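Local coordinates for protein Non-ribosomal peptide synthetase (Methanobrevibacter ruminantium, PDB 6VTJ) that probably holds a peptide on the phosphopantetheine arm of its thiolation domain and releases it by nicotinamide-dependent reduction in the reductase domain that follows, at residues L110-W115 with K382-H387; K252-S257 with P312-R317; S260-Y265 with E279-Y284. All coordinates share one frame; numbering follows the deposited sequence.

How the contacts relate
The three contacts gather round neighbouring parallel strands 252-258, 313-322 and 385-388 of the mixed sheet in the Rossmann-like reductase domain. Contact 2 pairs the first two. Contact 1 brings the end of helix 104-111 and the loop after it against the third, its centre about 11 Å from that of contact 2, and Arg384 O accepts a probable hydrogen bond from Ile315 N at 2.7 Å. Contact 3 closes a loop that leaves strand 252-258. It meets contact 1 where Asn113 ND2 lies 2.9 Å from Glu279 O, and contact 2 where Arg317 NH2 lies 2.9 Å from Thr281 O. The side chain of Ile256 is about 12 Å from the bound 4'-phosphopantetheine.

Contact 1: L110-W115 with K382-H387; sequences LQENTW and KSRVFH
Asn113 reaches across to Arg384 and Val385 with its carboxamide and illustrates how one amide side chain can serve the outer edge of a strand. Its CG stands anti to the backbone N (chi1 -173°), which carries both polar atoms toward the 382-387 backbone. ND2 gives a hydrogen bond of 2.9 Å to Val385 O, meeting a lone pair of that carbonyl and lying near the plane of the Asn113 amide. OD1 faces the other way along the chain and takes a weak, bent bond from Arg384 N at 3.3 Å. Two waters also donate to OD1: one reaches on to Thr114 O and Ser383 OG, the other to Val385 O.

Glu112 works at the surface side of the contact. Its extended chain (chi2 -179°) sends OE1 to the guanidinium edge of Arg384, where NH1 forms a salt bridge of 3.3 Å. The bond is nearly straight and lies in the guanidinium plane, yet it comes down on the carboxylate from well above that plane. A water links the same OE1 to Arg384 NH2. The stretched side chain of Lys382 crosses Glu112 at about a right angle, its CG 3.5 Å from OE1, while NZ stays 4.4 Å from that oxygen, beyond a salt bridge. On the inner side, Leu110 CD2 rests on Val385 CG2 at 3.9 Å.

Together they join the end of helix 104-111 and its following loop to the start of strand 385-388, which pairs with strand 313-322. Gln457 and Arg280 both reach Asn113 O. With bonds at both ends, the buried amide is held against rotation about its CB-CG bond. The carboxylate of Glu112, facing one arginine directly and a lysine at longer range, is probably stabilised in its charged form.

Contact 2: K252-S257 with P312-R317; sequences KYVQIS and PVKIIR
Val254 and Lys314 sit side by side on neighbouring parallel strands, in a pairing that exemplifies the core of a Rossmann-like sheet. Five backbone hydrogen bonds join the strands, starting with Tyr253 N to Pro312 O at 3.1 Å and ending with Ser257 N to Ile316 O at 2.8 Å. The segment axes approach to 4.5 Å and cross at -21°. Helix 291-308 connects the two strands, making this a beta-alpha-beta crossover.

Lys314 can be followed outward. Its CB lies 4.1 Å from Val254 CG2 and CG comes closer to the same methyl, at 3.9 Å. A bend at chi2 (-111°) then turns the chain off Val254, so that CD passes the ring of Phe386 on the next strand. At the tip NZ is held by two backbone carbonyls, Ser383 O and Thr379 O. The aliphatic part thus belongs to the strand pair and the ammonium end to the backbone just ahead of strand 385-388.

The same face continues with Val254 CG1 against Ile316 CD1 at 3.9 Å. An alanine in place of Val254 would lose both methyls and is likely to open a gap beneath the stem of Lys314 and the end of Ile316. On the reverse face Ser257 CB packs on Ile315 CG2 at 3.8 Å and on Arg317 CG at 4.0 Å. The polar ends here turn to other partners: Glu300 takes a hydrogen bond from Ser257 OG and a salt bridge from Arg317, while Gln255 pairs with Asn216.

Chemically, the interface combines regular backbone bonding with carbon-only contacts between side chains. The buried ammonium and guanidinium groups find their oxygens in surrounding segments, which probably offsets the cost of placing charge inside the domain.

Contact 3: S260-Y265 with E279-Y284; sequences SVLSSY and ERTLYY
Tyr284 CG stands between its own backbone N and carbonyl carbon (chi1 +56°), a turn that swings the ring toward Leu262 and Ser264. Leu262 answers with CG beside its backbone N, and its chi2 of -179° sets CD1 anti to CA and leaves CD2, the other branch, turned to the ring margin. The two side chains cross at about a right angle, and CD2 lies 4.1 Å from Tyr284 CE1, near the ring plane.

At the far end of the ring the phenol OH donates to Ser264 O at 2.7 Å, tilted 19° from the carbonyl plane, a bond that fixes the direction of the hydroxyl. The same carbonyl oxygen lies at the ring edge, 3.1 Å from Tyr284 CE2. Thr281 CG2 adds a methyl contact with Leu262 CD2 at 4.1 Å. This is a small case of a tyrosine hydroxyl supplying the hydrogen bond across a contact in which no backbone-to-backbone bond joins the two segments.

Both segments belong to the connection from strand 252-258 to helix 291-308. Leu282 turns to that helix and to helix 104-111, while Leu262 and Val261 lie against Arg317 of strand 313-322.

Contact 1: L110-W115 with K382-H387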
# COMPACT_ATOMS: atom_id res chain seq x y z
N LEU A 110 17.57 12.79 9.80
CA LEU A 110 16.88 13.17 8.57
C LEU A 110 17.56 14.38 7.93
O LEU A 110 17.65 14.46 6.70
CB LEU A 110 15.40 13.46 8.87
CG LEU A 110 14.58 12.20 9.18
CD1 LEU A 110 13.11 12.50 9.51
CD2 LEU A 110 14.70 11.19 8.04
N GLN A 111 18.07 15.31 8.75
CA GLN A 111 18.74 16.49 8.20
C GLN A 111 20.00 16.12 7.41
O GLN A 111 20.43 16.91 6.56
CB GLN A 111 19.09 17.50 9.29
CG GLN A 111 17.90 18.30 9.79
CD GLN A 111 16.82 18.48 8.73
OE1 GLN A 111 17.02 19.17 7.71
NE2 GLN A 111 15.67 17.85 8.95
N GLU A 112 20.58 14.95 7.64
CA GLU A 112 21.73 14.52 6.86
C GLU A 112 21.34 13.99 5.48
O GLU A 112 22.24 13.73 4.68
CB GLU A 112 22.51 13.44 7.63
CG GLU A 112 22.79 13.79 9.09
CD GLU A 112 23.59 12.71 9.81
OE1 GLU A 112 23.87 11.66 9.19
OE2 GLU A 112 23.94 12.90 10.99
N ASN A 113 20.05 13.85 5.18
CA ASN A 113 19.58 13.19 3.96
C ASN A 113 19.44 14.22 2.83
O ASN A 113 18.35 14.64 2.44
CB ASN A 113 18.27 12.45 4.20
CG ASN A 113 17.84 11.61 3.00
OD1 ASN A 113 18.69 11.09 2.28
ND2 ASN A 113 16.53 11.50 2.77
N THR A 114 20.58 14.62 2.28
CA THR A 114 20.62 15.70 1.30
C THR A 114 21.25 15.22 -0.01
O THR A 114 21.92 14.18 -0.06
CB THR A 114 21.44 16.87 1.82
OG1 THR A 114 22.76 16.41 2.10
CG2 THR A 114 20.80 17.44 3.11
N TRP A 115 21.05 16.01 -1.06
CA TRP A 115 21.80 15.76 -2.28
C TRP A 115 23.30 15.80 -2.01
O TRP A 115 24.06 15.00 -2.58
CB TRP A 115 21.44 16.79 -3.36
CG TRP A 115 22.40 16.74 -4.50
CD1 TRP A 115 23.46 17.59 -4.72
CD2 TRP A 115 22.42 15.78 -5.56
NE1 TRP A 115 24.13 17.21 -5.87
CE2 TRP A 115 23.52 16.10 -6.40
CE3 TRP A 115 21.62 14.67 -5.89
CZ2 TRP A 115 23.83 15.36 -7.54
CZ3 TRP A 115 21.94 13.93 -7.03
CH2 TRP A 115 23.04 14.28 -7.84
N LYS A 382 24.41 8.07 4.88
CA LYS A 382 23.54 9.18 5.27
C LYS A 382 22.32 9.35 4.37
O LYS A 382 21.41 10.12 4.72
CB LYS A 382 24.34 10.50 5.29
CG LYS A 382 25.47 10.52 6.31
CD LYS A 382 26.22 11.84 6.29
CE LYS A 382 27.10 11.98 7.54
NZ LYS A 382 27.60 13.37 7.71
N SER A 383 22.27 8.68 3.22
CA SER A 383 21.09 8.77 2.35
C SER A 383 20.09 7.73 2.83
O SER A 383 20.15 6.56 2.44
CB SER A 383 21.48 8.54 0.89
OG SER A 383 22.48 9.47 0.50
N ARG A 384 19.15 8.16 3.67
CA ARG A 384 18.32 7.22 4.40
C ARG A 384 16.89 7.07 3.89
O ARG A 384 16.29 6.02 4.09
CB ARG A 384 18.28 7.61 5.88
CG ARG A 384 19.54 7.16 6.64
CD ARG A 384 19.49 7.52 8.15
NE ARG A 384 20.77 7.22 8.77
CZ ARG A 384 21.76 8.10 8.97
NH1 ARG A 384 21.62 9.38 8.62
NH2 ARG A 384 22.90 7.71 9.53
N VAL A 385 16.32 8.08 3.23
CA VAL A 385 14.89 8.07 2.92
C VAL A 385 14.70 8.50 1.48
O VAL A 385 15.28 9.49 1.03
CB VAL A 385 14.09 8.98 3.86
CG1 VAL A 385 12.64 9.06 3.40
CG2 VAL A 385 14.15 8.48 5.31
N PHE A 386 13.89 7.75 0.74
CA PHE A 386 13.70 8.06 -0.67
C PHE A 386 12.22 8.01 -1.02
O PHE A 386 11.42 7.32 -0.36
CB PHE A 386 14.47 7.10 -1.54
CG PHE A 386 15.93 7.05 -1.22
CD1 PHE A 386 16.81 7.95 -1.79
CD2 PHE A 386 16.42 6.10 -0.33
CE1 PHE A 386 18.15 7.90 -1.49
CE2 PHE A 386 17.77 6.06 -0.02
CZ PHE A 386 18.63 6.95 -0.60
N HIS A 387 11.86 8.77 -2.05
CA HIS A 387 10.52 8.82 -2.64
C HIS A 387 10.60 8.19 -4.02
O HIS A 387 10.79 8.86 -5.04
CB HIS A 387 10.02 10.25 -2.68
CG HIS A 387 9.73 10.80 -1.32
ND1 HIS A 387 9.33 12.11 -1.10
CD2 HIS A 387 9.77 10.22 -0.10
CE1 HIS A 387 9.14 12.29 0.19
NE2 HIS A 387 9.40 11.16 0.82
O HOH W 1 24.94 9.69 10.34
O HOH W 2 21.36 11.68 0.78
O HOH W 3 17.32 10.99 -0.60

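Contact 2: K252-S257 with P312-R317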
# COMPACT_ATOMS: atom_id res chain seq x y z
N LYS A 252 22.72 -4.04 6.63
CA LYS A 252 21.78 -2.99 6.22
C LYS A 252 20.34 -3.49 6.33
O LYS A 252 20.05 -4.64 6.00
CB LYS A 252 22.03 -2.62 4.77
CG LYS A 252 22.90 -1.45 4.47
CD LYS A 252 22.71 -1.06 3.00
CE LYS A 252 22.92 -2.25 2.09
NZ LYS A 252 24.30 -2.80 2.18
N TYR A 253 19.42 -2.61 6.72
CA TYR A 253 17.99 -2.91 6.74
C TYR A 253 17.27 -1.90 5.85
O TYR A 253 17.22 -0.71 6.16
CB TYR A 253 17.44 -2.88 8.16
CG TYR A 253 16.01 -3.39 8.24
CD1 TYR A 253 14.93 -2.54 8.01
CD2 TYR A 253 15.74 -4.72 8.55
CE1 TYR A 253 13.63 -3.02 8.08
CE2 TYR A 253 14.45 -5.19 8.62
CZ TYR A 253 13.40 -4.34 8.38
OH TYR A 253 12.10 -4.81 8.47
N VAL A 254 16.69 -2.38 4.75
CA VAL A 254 15.95 -1.56 3.81
C VAL A 254 14.47 -1.87 3.98
O VAL A 254 14.02 -2.98 3.67
CB VAL A 254 16.40 -1.82 2.38
CG1 VAL A 254 15.59 -0.97 1.43
CG2 VAL A 254 17.90 -1.53 2.26
N GLN A 255 13.72 -0.88 4.44
CA GLN A 255 12.29 -0.99 4.63
C GLN A 255 11.59 -0.41 3.40
O GLN A 255 11.90 0.71 2.99
CB GLN A 255 11.87 -0.24 5.90
CG GLN A 255 10.36 0.10 6.01
CD GLN A 255 9.49 -1.12 6.26
OE1 GLN A 255 9.94 -2.27 6.09
NE2 GLN A 255 8.25 -0.89 6.70
N ILE A 256 10.68 -1.17 2.80
CA ILE A 256 9.81 -0.60 1.77
C ILE A 256 8.63 0.03 2.48
O ILE A 256 7.95 -0.63 3.26
CB ILE A 256 9.35 -1.66 0.76
CG1 ILE A 256 10.55 -2.46 0.23
CG2 ILE A 256 8.50 -1.00 -0.32
CD1 ILE A 256 11.71 -1.59 -0.35
N SER A 257 8.40 1.31 2.21
CA SER A 257 7.36 2.05 2.91
C SER A 257 6.38 2.63 1.89
O SER A 257 6.34 2.19 0.74
CB SER A 257 7.98 3.16 3.76
OG SER A 257 7.05 3.69 4.71
N PRO A 312 22.75 0.74 9.99
CA PRO A 312 22.57 1.34 8.65
C PRO A 312 21.21 0.95 8.07
O PRO A 312 20.87 -0.23 8.00
CB PRO A 312 23.72 0.75 7.83
CG PRO A 312 24.06 -0.51 8.54
CD PRO A 312 23.79 -0.30 9.99
N VAL A 313 20.41 1.96 7.67
CA VAL A 313 19.05 1.72 7.21
C VAL A 313 18.71 2.60 6.02
O VAL A 313 19.32 3.66 5.79
CB VAL A 313 17.98 1.99 8.31
CG1 VAL A 313 18.31 1.28 9.61
CG2 VAL A 313 17.84 3.48 8.55
N LYS A 314 17.72 2.13 5.25
CA LYS A 314 17.05 2.91 4.22
C LYS A 314 15.55 2.73 4.36
O LYS A 314 15.05 1.65 4.71
CB LYS A 314 17.47 2.52 2.80
CG LYS A 314 18.94 2.18 2.63
CD LYS A 314 19.63 3.23 1.82
CE LYS A 314 21.14 2.99 1.76
NZ LYS A 314 21.80 4.26 2.18
N ILE A 315 14.84 3.80 4.06
CA ILE A 315 13.40 3.77 3.95
C ILE A 315 13.06 4.24 2.54
O ILE A 315 13.36 5.38 2.18
CB ILE A 315 12.73 4.64 5.03
CG1 ILE A 315 12.98 4.01 6.41
CG2 ILE A 315 11.25 4.80 4.73
CD1 ILE A 315 12.65 4.90 7.56
N ILE A 316 12.45 3.37 1.76
CA ILE A 316 12.12 3.64 0.37
C ILE A 316 10.60 3.73 0.30
O ILE A 316 9.92 2.71 0.27
CB ILE A 316 12.68 2.55 -0.57
CG1 ILE A 316 14.22 2.53 -0.53
CG2 ILE A 316 12.18 2.74 -2.00
CD1 ILE A 316 14.84 1.49 -1.49
N ARG A 317 10.06 4.95 0.28
CA ARG A 317 8.62 5.14 0.12
C ARG A 317 8.21 4.94 -1.33
O ARG A 317 8.69 5.65 -2.23
CB ARG A 317 8.21 6.53 0.61
CG ARG A 317 8.48 6.74 2.08
CD ARG A 317 8.32 8.19 2.48
NE ARG A 317 8.48 8.35 3.92
CZ ARG A 317 8.86 9.48 4.50
NH1 ARG A 317 9.11 10.56 3.76
NH2 ARG A 317 8.97 9.53 5.83

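Contact 3: S260-Y265 with E279-Y284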
# COMPACT_ATOMS: atom_id res chain seq x y z
N SER A 260 2.30 7.50 1.37
CA SER A 260 1.11 7.95 2.07
C SER A 260 1.37 8.30 3.53
O SER A 260 0.44 8.79 4.18
CB SER A 260 0.02 6.88 2.02
OG SER A 260 -0.37 6.65 0.67
N VAL A 261 2.57 8.06 4.07
CA VAL A 261 2.82 8.50 5.44
C VAL A 261 2.82 10.01 5.52
O VAL A 261 2.47 10.57 6.56
CB VAL A 261 4.11 7.92 6.06
CG1 VAL A 261 4.04 6.40 6.14
CG2 VAL A 261 5.34 8.40 5.31
N LEU A 262 3.19 10.71 4.43
CA LEU A 262 2.95 12.15 4.31
C LEU A 262 1.48 12.33 3.90
O LEU A 262 1.14 12.58 2.74
CB LEU A 262 3.90 12.78 3.32
CG LEU A 262 5.35 12.35 3.53
CD1 LEU A 262 6.25 13.02 2.52
CD2 LEU A 262 5.83 12.63 4.96
N SER A 263 0.59 12.19 4.88
CA SER A 263 -0.80 11.92 4.58
C SER A 263 -1.65 13.16 4.38
O SER A 263 -2.70 13.07 3.74
CB SER A 263 -1.42 11.07 5.70
OG SER A 263 -1.29 11.74 6.95
N SER A 264 -1.25 14.31 4.91
CA SER A 264 -2.12 15.47 4.96
C SER A 264 -1.31 16.65 5.45
O SER A 264 -0.18 16.49 5.91
CB SER A 264 -3.30 15.25 5.91
OG SER A 264 -2.85 15.32 7.25
N TYR A 265 -1.92 17.84 5.39
CA TYR A 265 -1.38 18.97 6.14
C TYR A 265 -1.40 18.64 7.62
O TYR A 265 -2.14 17.77 8.08
CB TYR A 265 -2.19 20.24 5.88
CG TYR A 265 -2.03 20.81 4.49
CD1 TYR A 265 -0.82 21.35 4.07
CD2 TYR A 265 -3.10 20.84 3.61
CE1 TYR A 265 -0.68 21.89 2.80
CE2 TYR A 265 -2.96 21.37 2.34
CZ TYR A 265 -1.75 21.89 1.95
OH TYR A 265 -1.62 22.42 0.68
N GLU A 279 11.83 14.08 1.54
CA GLU A 279 12.63 12.95 2.01
C GLU A 279 13.32 13.22 3.36
O GLU A 279 13.99 12.33 3.89
CB GLU A 279 13.67 12.59 0.95
CG GLU A 279 13.08 12.03 -0.36
CD GLU A 279 12.88 13.09 -1.47
OE1 GLU A 279 12.71 14.29 -1.18
OE2 GLU A 279 12.85 12.71 -2.67
N ARG A 280 13.16 14.43 3.91
CA ARG A 280 13.67 14.75 5.24
C ARG A 280 12.54 14.91 6.26
O ARG A 280 12.77 15.44 7.35
CB ARG A 280 14.54 16.00 5.17
CG ARG A 280 15.87 15.74 4.43
CD ARG A 280 16.75 17.00 4.34
NE ARG A 280 16.13 18.00 3.48
CZ ARG A 280 16.26 18.03 2.16
NH1 ARG A 280 17.02 17.12 1.54
NH2 ARG A 280 15.65 18.96 1.45
N THR A 281 11.34 14.43 5.94
CA THR A 281 10.17 14.59 6.78
C THR A 281 9.71 13.24 7.32
O THR A 281 9.54 12.28 6.55
CB THR A 281 9.03 15.25 5.99
OG1 THR A 281 9.50 16.44 5.35
CG2 THR A 281 7.88 15.59 6.92
N LEU A 282 9.47 13.16 8.63
CA LEU A 282 8.75 12.01 9.17
C LEU A 282 7.46 12.48 9.82
O LEU A 282 6.39 12.35 9.23
CB LEU A 282 9.60 11.22 10.16
CG LEU A 282 8.95 10.04 10.90
CD1 LEU A 282 8.41 9.01 9.98
CD2 LEU A 282 9.96 9.41 11.81
N TYR A 283 7.55 13.05 11.02
CA TYR A 283 6.38 13.37 11.82
C TYR A 283 6.16 14.87 11.90
O TYR A 283 7.06 15.62 12.29
CB TYR A 283 6.52 12.81 13.23
CG TYR A 283 5.28 13.02 14.06
CD1 TYR A 283 4.08 12.47 13.66
CD2 TYR A 283 5.31 13.78 15.23
CE1 TYR A 283 2.93 12.64 14.40
CE2 TYR A 283 4.15 13.96 16.00
CZ TYR A 283 2.96 13.38 15.57
OH TYR A 283 1.78 13.53 16.28
N TYR A 284 4.93 15.31 11.59
CA TYR A 284 4.53 16.70 11.79
C TYR A 284 3.05 16.78 12.20
O TYR A 284 2.36 17.73 11.81
CB TYR A 284 4.81 17.52 10.52
CG TYR A 284 4.15 16.96 9.27
CD1 TYR A 284 4.69 15.85 8.61
CD2 TYR A 284 2.99 17.53 8.76
CE1 TYR A 284 4.07 15.33 7.48
CE2 TYR A 284 2.38 17.03 7.64
CZ TYR A 284 2.92 15.93 7.00
OH TYR A 284 2.30 15.41 5.88